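Local coordinates for protein 7,8-dihydro-6-hydroxymethylpterin pyrophosphokinase-dihydropteroate synthase (Plasmodium falciparum, PDB 6JWS) that probably catalyses two successive steps of folate biosynthesis, pyrophosphorylation of 6-hydroxymethyl-7,8-dihydropterin by ATP and then condensation of the product with 4-aminobenzoate to give 7,8-dihydropteroate, at residues Asp657-Gln660 and Leu661-Gln664; Ser447-Asp450 and Leu451-Val455. The protein carries 1 engineered substitution. All coordinates share one frame; numbering follows the deposited sequence.

Contact 1: residues Asp657-Gln660 and Leu661-Gln664; sequences DKDQ and LLYQ
Leu661 N closes the first turn of helix 657-680 by donating to Asp657 O at 3.1 Å, the first of four successive i to i+4 alpha-helical bonds. Its isobutyl group folds back beside that acceptor, with CG 3.4 Å from Asp657 O, and its apolar end packs on Trp647 and on Leu691 of the second subunit, where leucine suits a greasy interface. Leu662 follows, its N bonded to Lys658 O at an N-H...O angle of 151°. On this flank its CD2 lies 4.0 Å from Asp659 OD1, a loose touch between a methyl and a carboxylate oxygen. Tyr663 N reaches Asp659 O at 2.8 Å. The side chain's CG stands beside its own N (chi1 -81°), which turns the ring back alongside the preceding turn, its CD2 edge toward Asp659 O; Phe649 stacks on the ring. Gln664, the buried member, uses both ends of its amide: OE1 accepts from Met648 N, while NE2 donates to Asn646 O and to Glu692 OE2 of the second subunit. Glutamine thus ties loop, helix and dimer partner together, beside Met648, a magnesium-binding residue. Its own N donates to Gln660 O at 2.9 Å, and its CB lies 3.4 Å from the same oxygen.

Contact 2: residues Ser447-Asp450 and Leu451-Val455; sequences SERD and LVVPV
Arg449 and Val453 meet one turn apart in the N-terminal part of helix 448-464, in the dihydropteroate synthase TIM barrel, where Ser447 is the N-cap. Val453 CG1 comes over one face of the guanidinium and approaches NH2 to 3.6 Å; valine suits the place because its branched side chain presents a methyl to the flat group. The arginine starts with CG anti to its N (chi1 178°) and bends at chi2 (-90°), which carries its end forward along the helix to Val453. Beneath the side chains, Val453 N donates to Arg449 O at 2.9 Å, and Val452 N donates to Glu448 O.

A second layer fixes the guanidinium. NH1 forms a 2.7 Å salt bridge with Asp450 OD1, which lies close to the guanidinium plane, and NH2 forms a salt bridge with Glu491 OE2 of helix 486-494. Carboxylates on two partners would thus hold the group's rotation and probably favour its positive charge. Glu448 OE2 is hydrogen-bonded to Thr483 OG1, while Leu451, buried and apolar, packs against helix 397-402.

Further out lies the start of the helix. Serine suits the cap because its short hydroxyl can return to the helix: OG accepts from Asp450 N at 3.2 Å. Leu451 N bonds to Ser447 O and weakly to Glu448 O. Pro454, lacking an N-H, can make no bond to the turn before, and the helix kinks there; its CD instead lies 3.2 Å from Asp450 O. That oxygen accepts from a water at 2.6 Å, which also donates to Leu451 O.

Overall arrangement
Both contacts are first turns of helices in the dihydropteroate synthase part of the chain, whose eight parallel strands form a TIM barrel. Contact 2 comes earlier, on helix 448-464, within the beta-alpha-beta connection between strands 428-432 and 478-482. Contact 1 opens helix 657-680, which leads into strand 684-687. Their centres lie 32 Å apart and their nearest atoms about 20 Å. Contact 2 packs against helices of its own chain, whereas contact 1 is at the surface and meets the second subunit; one belongs to the barrel's own packing, the other to the dimer. The side chain of Gln664 lies about 8 Å from a bound magnesium ion; bound pteroic acid lies about 10 Å from the side chain of Tyr663 and 11 Å from that of Glu448.

Contact 1: residues Asp657-Gln660 and Leu661-Gln664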
loop_
_atom_site.group_PDB
_atom_site.type_symbol
_atom_site.label_atom_id
_atom_site.label_comp_id
_atom_site.label_asym_id
_atom_site.label_seq_id
_atom_site.Cartn_x
_atom_site.Cartn_y
_atom_site.Cartn_z
ATOM N N ASP B 657 0.566 31.215 14.141
ATOM C CA ASP B 657 0.895 30.662 12.834
ATOM C C ASP B 657 1.693 29.366 12.964
ATOM O O ASP B 657 1.353 28.385 12.316
ATOM C CB ASP B 657 1.615 31.676 11.938
ATOM C CG ASP B 657 0.670 32.484 11.064
ATOM O OD1 ASP B 657 -0.565 32.316 11.215
ATOM O OD2 ASP B 657 1.175 33.274 10.234
ATOM N N LYS B 658 2.733 29.372 13.808
ATOM C CA LYS B 658 3.586 28.210 14.004
ATOM C C LYS B 658 2.730 26.998 14.369
ATOM O O LYS B 658 2.965 25.892 13.872
ATOM C CB LYS B 658 4.638 28.461 15.090
ATOM C CG LYS B 658 5.752 29.432 14.724
ATOM C CD LYS B 658 6.534 29.916 15.933
ATOM C CE LYS B 658 7.309 31.192 15.666
ATOM N NZ LYS B 658 7.538 31.965 16.910
ATOM N N ASP B 659 1.729 27.228 15.230
ATOM C CA ASP B 659 0.935 26.159 15.817
ATOM C C ASP B 659 -0.088 25.642 14.808
ATOM O O ASP B 659 -0.272 24.434 14.682
ATOM C CB ASP B 659 0.357 26.560 17.178
ATOM C CG ASP B 659 1.423 26.771 18.240
ATOM O OD1 ASP B 659 2.496 26.147 18.136
ATOM O OD2 ASP B 659 1.170 27.560 19.166
ATOM N N GLN B 660 -0.720 26.555 14.070
ATOM C CA GLN B 660 -1.605 26.170 12.980
ATOM C C GLN B 660 -0.904 25.235 11.991
ATOM O O GLN B 660 -1.485 24.223 11.605
ATOM C CB GLN B 660 -2.184 27.402 12.290
ATOM C CG GLN B 660 -3.003 28.266 13.240
ATOM C CD GLN B 660 -3.679 29.387 12.491
ATOM O OE1 GLN B 660 -4.611 29.169 11.711
ATOM N NE2 GLN B 660 -3.181 30.596 12.700
ATOM N N LEU B 661 0.344 25.560 11.612
ATOM C CA LEU B 661 1.127 24.722 10.709
ATOM C C LEU B 661 1.307 23.332 11.324
ATOM O O LEU B 661 1.092 22.336 10.651
ATOM C CB LEU B 661 2.474 25.383 10.376
ATOM C CG LEU B 661 2.408 26.690 9.576
ATOM C CD1 LEU B 661 3.775 27.355 9.469
ATOM C CD2 LEU B 661 1.807 26.480 8.195
ATOM N N LEU B 662 1.637 23.281 12.617
ATOM C CA LEU B 662 1.879 22.031 13.321
ATOM C C LEU B 662 0.601 21.192 13.368
ATOM O O LEU B 662 0.657 19.973 13.192
ATOM C CB LEU B 662 2.369 22.358 14.736
ATOM C CG LEU B 662 3.855 22.166 15.071
ATOM C CD1 LEU B 662 4.757 21.968 13.858
ATOM C CD2 LEU B 662 4.358 23.289 15.975
ATOM N N TYR B 663 -0.542 21.851 13.611
ATOM C CA TYR B 663 -1.828 21.166 13.632
ATOM C C TYR B 663 -2.142 20.584 12.250
ATOM O O TYR B 663 -2.595 19.442 12.142
ATOM C CB TYR B 663 -2.946 22.082 14.148
ATOM C CG TYR B 663 -3.008 22.180 15.653
ATOM C CD1 TYR B 663 -3.701 21.241 16.408
ATOM C CD2 TYR B 663 -2.349 23.197 16.331
ATOM C CE1 TYR B 663 -3.745 21.319 17.793
ATOM C CE2 TYR B 663 -2.381 23.287 17.714
ATOM C CZ TYR B 663 -3.082 22.345 18.450
ATOM O OH TYR B 663 -3.114 22.437 19.815
ATOM N N GLN B 664 -1.901 21.389 11.206
ATOM C CA GLN B 664 -2.080 20.973 9.828
ATOM C C GLN B 664 -1.255 19.713 9.570
ATOM O O GLN B 664 -1.783 18.730 9.061
ATOM C CB GLN B 664 -1.737 22.127 8.877
ATOM C CG GLN B 664 -2.096 21.860 7.416
ATOM C CD GLN B 664 -3.562 22.050 7.109
ATOM O OE1 GLN B 664 -4.403 22.104 8.001
ATOM N NE2 GLN B 664 -3.883 22.179 5.832
#

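Contact 2: residues Ser447-Asp450 and Leu451-Val455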
loop_
_atom_site.group_PDB
_atom_site.type_symbol
_atom_site.label_atom_id
_atom_site.label_comp_id
_atom_site.label_asym_id
_atom_site.label_seq_id
_atom_site.Cartn_x
_atom_site.Cartn_y
_atom_site.Cartn_z
ATOM N N SER B 447 -20.429 15.831 36.190
ATOM C CA SER B 447 -20.127 14.411 36.151
ATOM C C SER B 447 -20.057 13.900 34.705
ATOM O O SER B 447 -20.576 14.541 33.781
ATOM C CB SER B 447 -21.127 13.641 36.968
ATOM O OG SER B 447 -22.375 13.610 36.300
ATOM N N GLU B 448 -19.429 12.723 34.528
ATOM C CA GLU B 448 -19.393 12.025 33.247
ATOM C C GLU B 448 -20.814 11.798 32.740
ATOM O O GLU B 448 -21.136 12.088 31.592
ATOM C CB GLU B 448 -18.628 10.696 33.356
ATOM C CG GLU B 448 -18.652 9.846 32.073
ATOM C CD GLU B 448 -17.892 8.519 32.153
ATOM O OE1 GLU B 448 -17.387 8.177 33.238
ATOM O OE2 GLU B 448 -17.814 7.811 31.137
ATOM N N ARG B 449 -21.666 11.292 33.620
ATOM C CA ARG B 449 -23.027 10.952 33.247
ATOM C C ARG B 449 -23.746 12.177 32.693
ATOM O O ARG B 449 -24.490 12.057 31.727
ATOM C CB ARG B 449 -23.763 10.384 34.469
ATOM C CG ARG B 449 -25.215 10.044 34.198
ATOM C CD ARG B 449 -26.148 11.211 34.460
ATOM N NE ARG B 449 -27.483 10.877 33.977
ATOM C CZ ARG B 449 -28.393 11.766 33.597
ATOM N NH1 ARG B 449 -28.126 13.060 33.658
ATOM N NH2 ARG B 449 -29.564 11.346 33.147
ATOM N N ASP B 450 -23.532 13.344 33.316
ATOM C CA ASP B 450 -24.212 14.574 32.916
ATOM C C ASP B 450 -23.595 15.176 31.653
ATOM O O ASP B 450 -24.256 15.954 30.968
ATOM C CB ASP B 450 -24.274 15.620 34.040
ATOM C CG ASP B 450 -25.289 15.287 35.126
ATOM O OD1 ASP B 450 -26.349 14.676 34.806
ATOM O OD2 ASP B 450 -25.003 15.611 36.288
ATOM N N LEU B 451 -22.336 14.822 31.353
ATOM C CA LEU B 451 -21.726 15.237 30.100
ATOM C C LEU B 451 -22.351 14.485 28.937
ATOM O O LEU B 451 -22.692 15.133 27.944
ATOM C CB LEU B 451 -20.209 15.058 30.126
ATOM C CG LEU B 451 -19.455 16.116 30.927
ATOM C CD1 LEU B 451 -17.983 15.755 31.032
ATOM C CD2 LEU B 451 -19.616 17.493 30.294
ATOM N N VAL B 452 -22.537 13.157 29.075
ATOM C CA VAL B 452 -22.880 12.348 27.907
ATOM C C VAL B 452 -24.371 12.031 27.815
ATOM O O VAL B 452 -24.908 12.002 26.710
ATOM C CB VAL B 452 -22.040 11.057 27.742
ATOM C CG1 VAL B 452 -20.565 11.361 27.575
ATOM C CG2 VAL B 452 -22.237 10.083 28.890
ATOM N N VAL B 453 -25.027 11.683 28.930
ATOM C CA VAL B 453 -26.389 11.186 28.768
ATOM C C VAL B 453 -27.290 12.249 28.124
ATOM O O VAL B 453 -27.964 11.935 27.141
ATOM C CB VAL B 453 -26.982 10.532 30.038
ATOM C CG1 VAL B 453 -28.462 10.213 29.860
ATOM C CG2 VAL B 453 -26.226 9.255 30.418
ATOM N N PRO B 454 -27.325 13.533 28.581
ATOM C CA PRO B 454 -28.198 14.535 27.952
ATOM C C PRO B 454 -27.956 14.634 26.443
ATOM O O PRO B 454 -28.909 14.676 25.651
ATOM C CB PRO B 454 -27.884 15.861 28.690
ATOM C CG PRO B 454 -27.312 15.410 30.033
ATOM C CD PRO B 454 -26.593 14.100 29.732
ATOM N N VAL B 455 -26.674 14.646 26.050
ATOM C CA VAL B 455 -26.311 14.704 24.640
ATOM C C VAL B 455 -26.934 13.526 23.897
ATOM O O VAL B 455 -27.565 13.716 22.851
ATOM C CB VAL B 455 -24.789 14.733 24.434
ATOM C CG1 VAL B 455 -24.437 14.457 22.979
ATOM C CG2 VAL B 455 -24.207 16.073 24.876
HETATM O O HOH W 1 -24.673 17.135 28.661
#